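Local coordinates for protein LupI (Flavobacterium sp. YS-80-122, PDB 6IY4) that probably inhibits metalloendopeptidases by means of a small, mainly beta-stranded domain, at residues L26-F32 / P47-P52; W10-Q15 / A75-E79. All blocks are in the same frame, centred on the assembly; numbering follows the deposited sequence.

Contact 1. Residues L26-F32 / P47-P52; sequences LKKDRTF and PTTWSP. Unlike the reference sequence in segment 26-32: L26 (reference Ser).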
ATOM      1  N   LEU A  26      -7.838  -3.234   2.300  1.00 19.49           N
ATOM      2  CA  LEU A  26      -7.307  -4.256   1.373  1.00 19.64           C
ATOM      3  C   LEU A  26      -8.266  -5.427   1.470  1.00 19.85           C
ATOM      4  O   LEU A  26      -8.326  -6.063   2.510  1.00 22.44           O
ATOM      5  CB  LEU A  26      -5.871  -4.639   1.704  1.00 18.23           C
ATOM      6  CG  LEU A  26      -4.797  -3.771   1.068  1.00 19.61           C
ATOM      7  CD1 LEU A  26      -4.851  -2.319   1.579  1.00 20.20           C
ATOM      8  CD2 LEU A  26      -3.429  -4.384   1.328  1.00 20.75           C
ATOM      9  N   LYS A  27      -9.091  -5.550   0.441  1.00 18.97           N
ATOM     10  CA  LYS A  27     -10.140  -6.588   0.385  1.00 23.78           C
ATOM     11  C   LYS A  27      -9.489  -7.961   0.152  1.00 23.53           C
ATOM     12  O   LYS A  27      -8.481  -8.064  -0.548  1.00 22.30           O
ATOM     13  CB  LYS A  27     -11.165  -6.158  -0.660  1.00 26.96           C
ATOM     14  CG  LYS A  27     -11.862  -4.849  -0.345  1.00 29.73           C
ATOM     15  CD  LYS A  27     -13.228  -4.725  -0.957  1.00 39.05           C
ATOM     16  CE  LYS A  27     -13.287  -3.768  -2.120  1.00 46.81           C
ATOM     17  NZ  LYS A  27     -14.698  -3.522  -2.507  1.00 50.26           N
ATOM     18  N   LYS A  28     -10.096  -9.003   0.684  1.00 28.61           N
ATOM     19  CA  LYS A  28      -9.585 -10.402   0.585  1.00 28.00           C
ATOM     20  C   LYS A  28      -9.403 -10.868  -0.864  1.00 26.39           C
ATOM     21  O   LYS A  28      -8.520 -11.722  -1.079  1.00 29.05           O
ATOM     22  CB  LYS A  28     -10.529 -11.318   1.357  1.00 31.39           C
ATOM     23  CG  LYS A  28     -10.296 -11.239   2.856  1.00 36.81           C
ATOM     24  CD  LYS A  28     -10.929 -12.359   3.659  1.00 40.44           C
ATOM     25  CE  LYS A  28     -10.190 -13.665   3.511  1.00 46.05           C
ATOM     26  NZ  LYS A  28     -10.359 -14.520   4.709  1.00 56.10           N
ATOM     27  N   ASP A  29     -10.112 -10.261  -1.802  1.00 23.89           N
ATOM     28  CA  ASP A  29     -10.050 -10.598  -3.254  1.00 24.98           C
ATOM     29  C   ASP A  29      -8.977  -9.756  -3.976  1.00 24.77           C
ATOM     30  O   ASP A  29      -8.964  -9.699  -5.220  1.00 24.94           O
ATOM     31  CB  ASP A  29     -11.428 -10.444  -3.893  1.00 28.20           C
ATOM     32  CG  ASP A  29     -11.859  -9.008  -4.090  1.00 29.17           C
ATOM     33  OD1 ASP A  29     -11.165  -8.093  -3.583  1.00 29.41           O
ATOM     34  OD2 ASP A  29     -12.850  -8.804  -4.793  1.00 32.19           O
ATOM     35  N   ARG A  30      -8.102  -9.116  -3.208  1.00 23.67           N
ATOM     36  CA  ARG A  30      -6.902  -8.389  -3.683  1.00 22.96           C
ATOM     37  C   ARG A  30      -7.297  -7.106  -4.434  1.00 20.91           C
ATOM     38  O   ARG A  30      -6.509  -6.635  -5.225  1.00 21.88           O
ATOM     39  CB  ARG A  30      -5.989  -9.374  -4.434  1.00 23.26           C
ATOM     40  CG  ARG A  30      -5.373 -10.419  -3.512  1.00 23.57           C
ATOM     41  CD  ARG A  30      -4.186 -11.132  -4.099  1.00 28.34           C
ATOM     42  NE  ARG A  30      -4.580 -11.739  -5.360  1.00 33.29           N
ATOM     43  CZ  ARG A  30      -4.287 -11.263  -6.583  1.00 35.65           C
ATOM     44  NH1 ARG A  30      -3.562 -10.164  -6.746  1.00 34.91           N
ATOM     45  NH2 ARG A  30      -4.736 -11.886  -7.662  1.00 38.07           N
ATOM     46  N   THR A  31      -8.414  -6.485  -4.098  1.00 20.47           N
ATOM     47  CA  THR A  31      -8.771  -5.122  -4.487  1.00 20.88           C
ATOM     48  C   THR A  31      -8.743  -4.237  -3.259  1.00 20.54           C
ATOM     49  O   THR A  31      -8.318  -4.676  -2.184  1.00 20.19           O
ATOM     50  CB  THR A  31     -10.132  -5.087  -5.179  1.00 22.00           C
ATOM     51  OG1 THR A  31     -11.131  -5.538  -4.269  1.00 24.62           O
ATOM     52  CG2 THR A  31     -10.103  -5.999  -6.371  1.00 22.35           C
ATOM     53  N   PHE A  32      -9.102  -2.981  -3.460  1.00 20.05           N
ATOM     54  CA  PHE A  32      -9.131  -1.964  -2.402  1.00 19.42           C
ATOM     55  C   PHE A  32     -10.501  -1.330  -2.287  1.00 21.91           C
ATOM     56  O   PHE A  32     -11.204  -1.284  -3.260  1.00 24.07           O
ATOM     57  CB  PHE A  32      -8.205  -0.807  -2.730  1.00 20.76           C
ATOM     58  CG  PHE A  32      -6.776  -1.195  -3.013  1.00 19.06           C
ATOM     59  CD1 PHE A  32      -5.859  -1.350  -1.988  1.00 18.47           C
ATOM     60  CD2 PHE A  32      -6.353  -1.356  -4.329  1.00 20.43           C
ATOM     61  CE1 PHE A  32      -4.543  -1.654  -2.284  1.00 19.74           C
ATOM     62  CE2 PHE A  32      -5.031  -1.665  -4.616  1.00 20.72           C
ATOM     63  CZ  PHE A  32      -4.124  -1.786  -3.589  1.00 18.21           C
ATOM     64  N   PRO A  47      -3.012   2.371  -7.638  1.00 25.33           N
ATOM     65  CA  PRO A  47      -3.190   0.931  -7.556  1.00 23.25           C
ATOM     66  C   PRO A  47      -4.648   0.473  -7.641  1.00 24.68           C
ATOM     67  O   PRO A  47      -5.529   1.198  -7.110  1.00 24.50           O
ATOM     68  CB  PRO A  47      -2.699   0.594  -6.134  1.00 25.15           C
ATOM     69  CG  PRO A  47      -2.051   1.824  -5.604  1.00 28.08           C
ATOM     70  CD  PRO A  47      -2.656   2.985  -6.347  1.00 27.14           C
ATOM     71  N   THR A  48      -4.897  -0.624  -8.345  1.00 21.85           N
ATOM     72  CA  THR A  48      -6.243  -1.246  -8.423  1.00 24.27           C
ATOM     73  C   THR A  48      -6.217  -2.619  -7.774  1.00 22.13           C
ATOM     74  O   THR A  48      -7.304  -3.094  -7.386  1.00 22.46           O
ATOM     75  CB  THR A  48      -6.754  -1.319  -9.871  1.00 27.76           C
ATOM     76  OG1 THR A  48      -5.834  -2.078 -10.655  1.00 31.32           O
ATOM     77  CG2 THR A  48      -6.932   0.058 -10.471  1.00 30.82           C
ATOM     78  N   THR A  49      -5.065  -3.301  -7.699  1.00 20.68           N
ATOM     79  CA  THR A  49      -4.968  -4.591  -7.018  1.00 20.74           C
ATOM     80  C   THR A  49      -3.664  -4.658  -6.226  1.00 20.53           C
ATOM     81  O   THR A  49      -2.859  -3.728  -6.277  1.00 21.61           O
ATOM     82  CB  THR A  49      -5.083  -5.786  -7.951  1.00 23.20           C
ATOM     83  OG1 THR A  49      -3.967  -5.816  -8.851  1.00 27.15           O
ATOM     84  CG2 THR A  49      -6.364  -5.744  -8.760  1.00 22.89           C
ATOM     85  N   TRP A  50      -3.554  -5.699  -5.428  1.00 20.10           N
ATOM     86  CA  TRP A  50      -2.346  -5.912  -4.611  1.00 20.34           C
ATOM     87  C   TRP A  50      -2.016  -7.387  -4.574  1.00 19.23           C
ATOM     88  O   TRP A  50      -2.882  -8.215  -4.752  1.00 21.69           O
ATOM     89  CB  TRP A  50      -2.520  -5.295  -3.222  1.00 22.26           C
ATOM     90  CG  TRP A  50      -3.702  -5.806  -2.458  1.00 21.84           C
ATOM     91  CD1 TRP A  50      -4.970  -5.306  -2.435  1.00 20.63           C
ATOM     92  CD2 TRP A  50      -3.685  -6.912  -1.534  1.00 19.11           C
ATOM     93  NE1 TRP A  50      -5.743  -6.040  -1.591  1.00 20.30           N
ATOM     94  CE2 TRP A  50      -4.986  -7.026  -1.010  1.00 20.06           C
ATOM     95  CE3 TRP A  50      -2.715  -7.832  -1.119  1.00 20.33           C
ATOM     96  CZ2 TRP A  50      -5.334  -8.006  -0.080  1.00 20.72           C
ATOM     97  CZ3 TRP A  50      -3.047  -8.788  -0.171  1.00 20.99           C
ATOM     98  CH2 TRP A  50      -4.347  -8.887   0.330  1.00 21.17           C
ATOM     99  N   SER A  51      -0.764  -7.689  -4.235  1.00 20.40           N
ATOM    100  CA  SER A  51      -0.312  -9.084  -4.124  1.00 22.28           C
ATOM    101  C   SER A  51       0.815  -9.170  -3.128  1.00 21.82           C
ATOM    102  O   SER A  51       1.817  -8.474  -3.251  1.00 21.60           O
ATOM    103  CB  SER A  51       0.128  -9.604  -5.459  1.00 26.30           C
ATOM    104  OG  SER A  51       0.345 -11.001  -5.380  1.00 31.68           O
ATOM    105  N   PRO A  52       0.712 -10.061  -2.136  1.00 21.14           N
ATOM    106  CA  PRO A  52       1.788 -10.211  -1.169  1.00 20.79           C
ATOM    107  C   PRO A  52       2.952 -10.954  -1.815  1.00 22.61           C
ATOM    108  O   PRO A  52       2.740 -11.710  -2.752  1.00 25.29           O
ATOM    109  CB  PRO A  52       1.188 -11.042  -0.031  1.00 22.87           C
ATOM    110  CG  PRO A  52      -0.146 -11.504  -0.511  1.00 23.10           C
ATOM    111  CD  PRO A  52      -0.422 -10.951  -1.885  1.00 21.81           C
TER
HETATM  112  O   HOH W   1      -9.446  -1.874  -6.234  1.00 23.45           O
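The indole of W50 packs against L26, R30 and F32. With chi1 at 57°, CG of W50 lies between its own backbone N and carbonyl carbon, and the ring enters between L26 and R30. CB starts the path beside CZ of F32. Next, W50 CD1 stands over one face of the phenyl ring, 3.7 Å from F32 CE1; the two rings are inclined at 52°. W50 NE1 donates to T31 O at 3.0 Å, with the oxygen in the indole plane but the donor raised above the carbonyl plane. K27 N reaches T31 O from the opposite face, so two bonds grip this oxygen. Ring atom CD2 has CD2 of L26 over one face, and CE2 has CA of R30 over the other. On the first face L26 CG makes a CH-pi contact, 3.8 Å from the centroid of the W50 five-membered ring. On the second, R30 CA makes another, 3.7 Å from the same W50 centroid. W50 CZ2 lies 3.2 Å from K27 O, which sits at the ring edge. Segment 26-32 leaves one outermost strand of the antiparallel sheet and 47-52 enters the other, so the contact draws the two sheet edges together, consistent with the closed beta barrel of Inh inhibitors. P3 and V6 of helix 3-6 also pack on the indole.

The W50 backbone N donates to R30 O, while R30 NH1 donates to W50 O at 2.9 Å, the oxygen lying in the guanidinium plane. A bend at chi3 (-56°) helps bring the R30 guanidinium back to that carbonyl. A type I turn from K27 to R30, overlapped by an Asx turn in which D29 OD1 accepts from T31 N, shapes the loop. P47 CB meets F32 CE2 at 3.6 Å, and one water joins F32 N to T48 O.

Contact 2. Residues W10-Q15 / A75-E79; sequences WTFYVQ and AGRYE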
ATOM      1  N   TRP A  10      -5.848  -0.726   6.621  1.00 19.40           N
ATOM      2  CA  TRP A  10      -4.466  -0.218   6.597  1.00 18.50           C
ATOM      3  C   TRP A  10      -4.493   1.295   6.528  1.00 19.60           C
ATOM      4  O   TRP A  10      -5.293   1.859   5.769  1.00 20.75           O
ATOM      5  CB  TRP A  10      -3.689  -0.788   5.421  1.00 17.41           C
ATOM      6  CG  TRP A  10      -3.359  -2.245   5.542  1.00 18.35           C
ATOM      7  CD1 TRP A  10      -4.165  -3.290   5.191  1.00 19.18           C
ATOM      8  CD2 TRP A  10      -2.149  -2.824   6.067  1.00 16.75           C
ATOM      9  NE1 TRP A  10      -3.542  -4.473   5.442  1.00 19.62           N
ATOM     10  CE2 TRP A  10      -2.317  -4.231   5.969  1.00 17.57           C
ATOM     11  CE3 TRP A  10      -0.950  -2.312   6.580  1.00 18.12           C
ATOM     12  CZ2 TRP A  10      -1.304  -5.105   6.355  1.00 18.21           C
ATOM     13  CZ3 TRP A  10       0.045  -3.188   6.946  1.00 17.97           C
ATOM     14  CH2 TRP A  10      -0.143  -4.559   6.841  1.00 17.91           C
ATOM     15  N   THR A  11      -3.523   1.908   7.175  1.00 19.68           N
ATOM     16  CA  THR A  11      -3.349   3.373   7.161  1.00 18.29           C
ATOM     17  C   THR A  11      -2.073   3.697   6.405  1.00 18.75           C
ATOM     18  O   THR A  11      -1.011   3.105   6.727  1.00 20.17           O
ATOM     19  CB  THR A  11      -3.292   3.918   8.577  1.00 23.31           C
ATOM     20  OG1 THR A  11      -4.528   3.535   9.199  1.00 25.82           O
ATOM     21  CG2 THR A  11      -3.168   5.417   8.551  1.00 26.32           C
ATOM     22  N   PHE A  12      -2.209   4.524   5.387  1.00 18.44           N
ATOM     23  CA  PHE A  12      -1.113   4.950   4.501  1.00 18.09           C
ATOM     24  C   PHE A  12      -0.749   6.399   4.829  1.00 20.08           C
ATOM     25  O   PHE A  12      -1.655   7.232   4.964  1.00 20.08           O
ATOM     26  CB  PHE A  12      -1.541   4.877   3.038  1.00 19.04           C
ATOM     27  CG  PHE A  12      -1.705   3.491   2.479  1.00 20.04           C
ATOM     28  CD1 PHE A  12      -2.856   2.760   2.738  1.00 21.65           C
ATOM     29  CD2 PHE A  12      -0.737   2.926   1.679  1.00 22.30           C
ATOM     30  CE1 PHE A  12      -3.025   1.500   2.200  1.00 22.78           C
ATOM     31  CE2 PHE A  12      -0.892   1.640   1.173  1.00 24.14           C
ATOM     32  CZ  PHE A  12      -2.046   0.951   1.424  1.00 24.70           C
ATOM     33  N   TYR A  13       0.541   6.675   4.791  1.00 18.79           N
ATOM     34  CA  TYR A  13       1.040   8.063   4.883  1.00 18.81           C
ATOM     35  C   TYR A  13       2.464   8.132   4.353  1.00 20.71           C
ATOM     36  O   TYR A  13       3.181   7.111   4.356  1.00 21.72           O
ATOM     37  CB  TYR A  13       0.953   8.583   6.311  1.00 20.41           C
ATOM     38  CG  TYR A  13       1.782   7.865   7.337  1.00 22.33           C
ATOM     39  CD1 TYR A  13       1.271   6.768   7.986  1.00 26.03           C
ATOM     40  CD2 TYR A  13       3.051   8.286   7.652  1.00 26.47           C
ATOM     41  CE1 TYR A  13       2.018   6.100   8.944  1.00 27.40           C
ATOM     42  CE2 TYR A  13       3.818   7.618   8.595  1.00 27.87           C
ATOM     43  CZ  TYR A  13       3.278   6.549   9.264  1.00 29.56           C
ATOM     44  OH  TYR A  13       3.992   5.870  10.207  1.00 34.19           O
ATOM     45  N   VAL A  14       2.871   9.316   3.969  1.00 22.14           N
ATOM     46  CA  VAL A  14       4.262   9.558   3.547  1.00 23.24           C
ATOM     47  C   VAL A  14       5.038   9.939   4.815  1.00 25.67           C
ATOM     48  O   VAL A  14       4.603  10.827   5.610  1.00 24.41           O
ATOM     49  CB  VAL A  14       4.355  10.659   2.477  1.00 24.13           C
ATOM     50  CG1 VAL A  14       5.800  11.029   2.186  1.00 27.67           C
ATOM     51  CG2 VAL A  14       3.654  10.292   1.183  1.00 26.45           C
ATOM     52  N   GLN A  15       6.163   9.289   5.022  1.00 21.89           N
ATOM     53  CA  GLN A  15       7.008   9.547   6.199  1.00 24.68           C
ATOM     54  C   GLN A  15       7.335  11.038   6.242  1.00 24.61           C
ATOM     55  O   GLN A  15       7.702  11.571   5.171  1.00 26.52           O
ATOM     56  CB  GLN A  15       8.313   8.766   6.123  1.00 27.15           C
ATOM     57  CG  GLN A  15       9.116   8.815   7.402  1.00 30.87           C
ATOM     58  CD  GLN A  15       9.054   7.447   8.032  1.00 40.50           C
ATOM     59  OE1 GLN A  15       9.804   6.523   7.678  1.00 41.72           O
ATOM     60  NE2 GLN A  15       8.080   7.287   8.904  1.00 39.82           N
ATOM     61  N   ALA A  75       5.467  -6.880  12.030  1.00 24.20           N
ATOM     62  CA  ALA A  75       4.061  -7.285  11.940  1.00 22.46           C
ATOM     63  C   ALA A  75       3.187  -6.061  11.655  1.00 21.09           C
ATOM     64  O   ALA A  75       3.235  -5.104  12.416  1.00 22.15           O
ATOM     65  CB  ALA A  75       3.663  -7.943  13.238  1.00 24.75           C
ATOM     66  N   GLY A  76       2.417  -6.133  10.568  1.00 21.64           N
ATOM     67  CA  GLY A  76       1.433  -5.087  10.260  1.00 21.66           C
ATOM     68  C   GLY A  76       2.076  -3.798   9.796  1.00 19.24           C
ATOM     69  O   GLY A  76       1.445  -2.769   9.945  1.00 20.92           O
ATOM     70  N   ARG A  77       3.275  -3.823   9.231  1.00 21.48           N
ATOM     71  CA  ARG A  77       3.890  -2.580   8.692  1.00 19.46           C
ATOM     72  C   ARG A  77       4.710  -2.874   7.442  1.00 19.79           C
ATOM     73  O   ARG A  77       5.579  -3.769   7.489  1.00 22.81           O
ATOM     74  CB  ARG A  77       4.820  -1.936   9.725  1.00 22.06           C
ATOM     75  CG  ARG A  77       5.455  -0.627   9.272  1.00 25.28           C
ATOM     76  CD  ARG A  77       6.409  -0.107  10.339  1.00 30.50           C
ATOM     77  NE  ARG A  77       7.022   1.154   9.953  1.00 33.27           N
ATOM     78  CZ  ARG A  77       6.595   2.363  10.313  1.00 35.66           C
ATOM     79  NH1 ARG A  77       5.528   2.519  11.074  1.00 39.81           N
ATOM     80  NH2 ARG A  77       7.243   3.425   9.892  1.00 34.27           N
ATOM     81  N   TYR A  78       4.442  -2.128   6.381  1.00 18.28           N
ATOM     82  CA  TYR A  78       5.276  -2.131   5.159  1.00 20.18           C
ATOM     83  C   TYR A  78       5.767  -0.720   4.887  1.00 19.38           C
ATOM     84  O   TYR A  78       5.106   0.241   5.245  1.00 19.13           O
ATOM     85  CB  TYR A  78       4.484  -2.600   3.947  1.00 18.11           C
ATOM     86  CG  TYR A  78       3.945  -3.995   3.985  1.00 18.31           C
ATOM     87  CD1 TYR A  78       2.678  -4.231   4.456  1.00 20.62           C
ATOM     88  CD2 TYR A  78       4.674  -5.046   3.485  1.00 19.66           C
ATOM     89  CE1 TYR A  78       2.138  -5.507   4.442  1.00 19.25           C
ATOM     90  CE2 TYR A  78       4.169  -6.324   3.495  1.00 18.21           C
ATOM     91  CZ  TYR A  78       2.892  -6.554   3.976  1.00 19.91           C
ATOM     92  OH  TYR A  78       2.334  -7.794   4.018  1.00 20.75           O
ATOM     93  N   GLU A  79       6.939  -0.609   4.244  1.00 18.47           N
ATOM     94  CA  GLU A  79       7.506   0.687   3.816  1.00 19.70           C
ATOM     95  C   GLU A  79       8.047   0.582   2.392  1.00 20.58           C
ATOM     96  O   GLU A  79       8.723  -0.399   2.108  1.00 19.54           O
ATOM     97  CB  GLU A  79       8.634   1.095   4.754  1.00 22.61           C
ATOM     98  CG  GLU A  79       8.138   1.440   6.122  1.00 26.63           C
ATOM     99  CD  GLU A  79       9.273   1.685   7.089  1.00 33.48           C
ATOM    100  OE1 GLU A  79      10.438   1.652   6.635  1.00 35.58           O
ATOM    101  OE2 GLU A  79       9.001   1.813   8.291  1.00 36.18           O
TER
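W10 reaches toward 75-79 with the far end of its six-membered ring. W10 CZ3 comes within 3.3 Å of G76 O, and W10 CH2 meets Y78 CE1 at 3.4 Å. CH2 arrives at the edge of the phenol ring, near its plane, while the two ring planes are inclined at 45°. At the other end of the indole, NE1 is hydrogen-bonded to V6 O, which helps fix the rotation of the ring. Y78 also leans on L70 and L72 of strand 66-74, and W10 on L26, so the two rings join a wider apolar cluster.

R77 starts away from 10-15, but its long side chain brings the guanidinium near Y13 and Q15. Fully extended from a chi1 of -178°, it carries this group along to E79, where two nitrogens grip one oxygen: R77 NE lies 2.7 Å and R77 NH2 2.9 Å from E79 OE2, with that oxygen in the guanidinium plane. Held flat in this way, the group brings R77 NH1 to 3.8 Å from Y13 OH, too long for a bond. The Y13 hydroxyl is paired instead with OE1 of Q91, a residue that R77 also touches. R77 NH2 lies 4.1 Å from Q15 NE2, their planar groups nearly parallel.

The axes of 10-14 and 77-79 run 9.3 Å apart in roughly the same direction, 28° off parallel. Strand 86-92 lies between them, antiparallel to both: this is the next-but-one pairing of an antiparallel sheet, bridged by long side chains on its two faces.

How the contacts relate
After helix 3-6, the chain lays down the first half of contact 2 on strand 8-14, then turns back along strand 22-26 into the first half of contact 1. Contact 1 closes a loop of 14 residues without regular structure. The C22-C38 disulfide interleaves with this closure, joining strand 22-26 to the enclosed loop. From strand 49-53 the chain runs through 56-60 and 66-74 before residues 75-79 complete contact 2, whose larger loop therefore holds contact 1 entirely. Contact 1 ties the outermost strands together; contact 2 spans neighbours of strand 86-92. Their centres are about 15 Å apart, yet they meet where L26 CD1 packs 3.8 Å from W10 CD1.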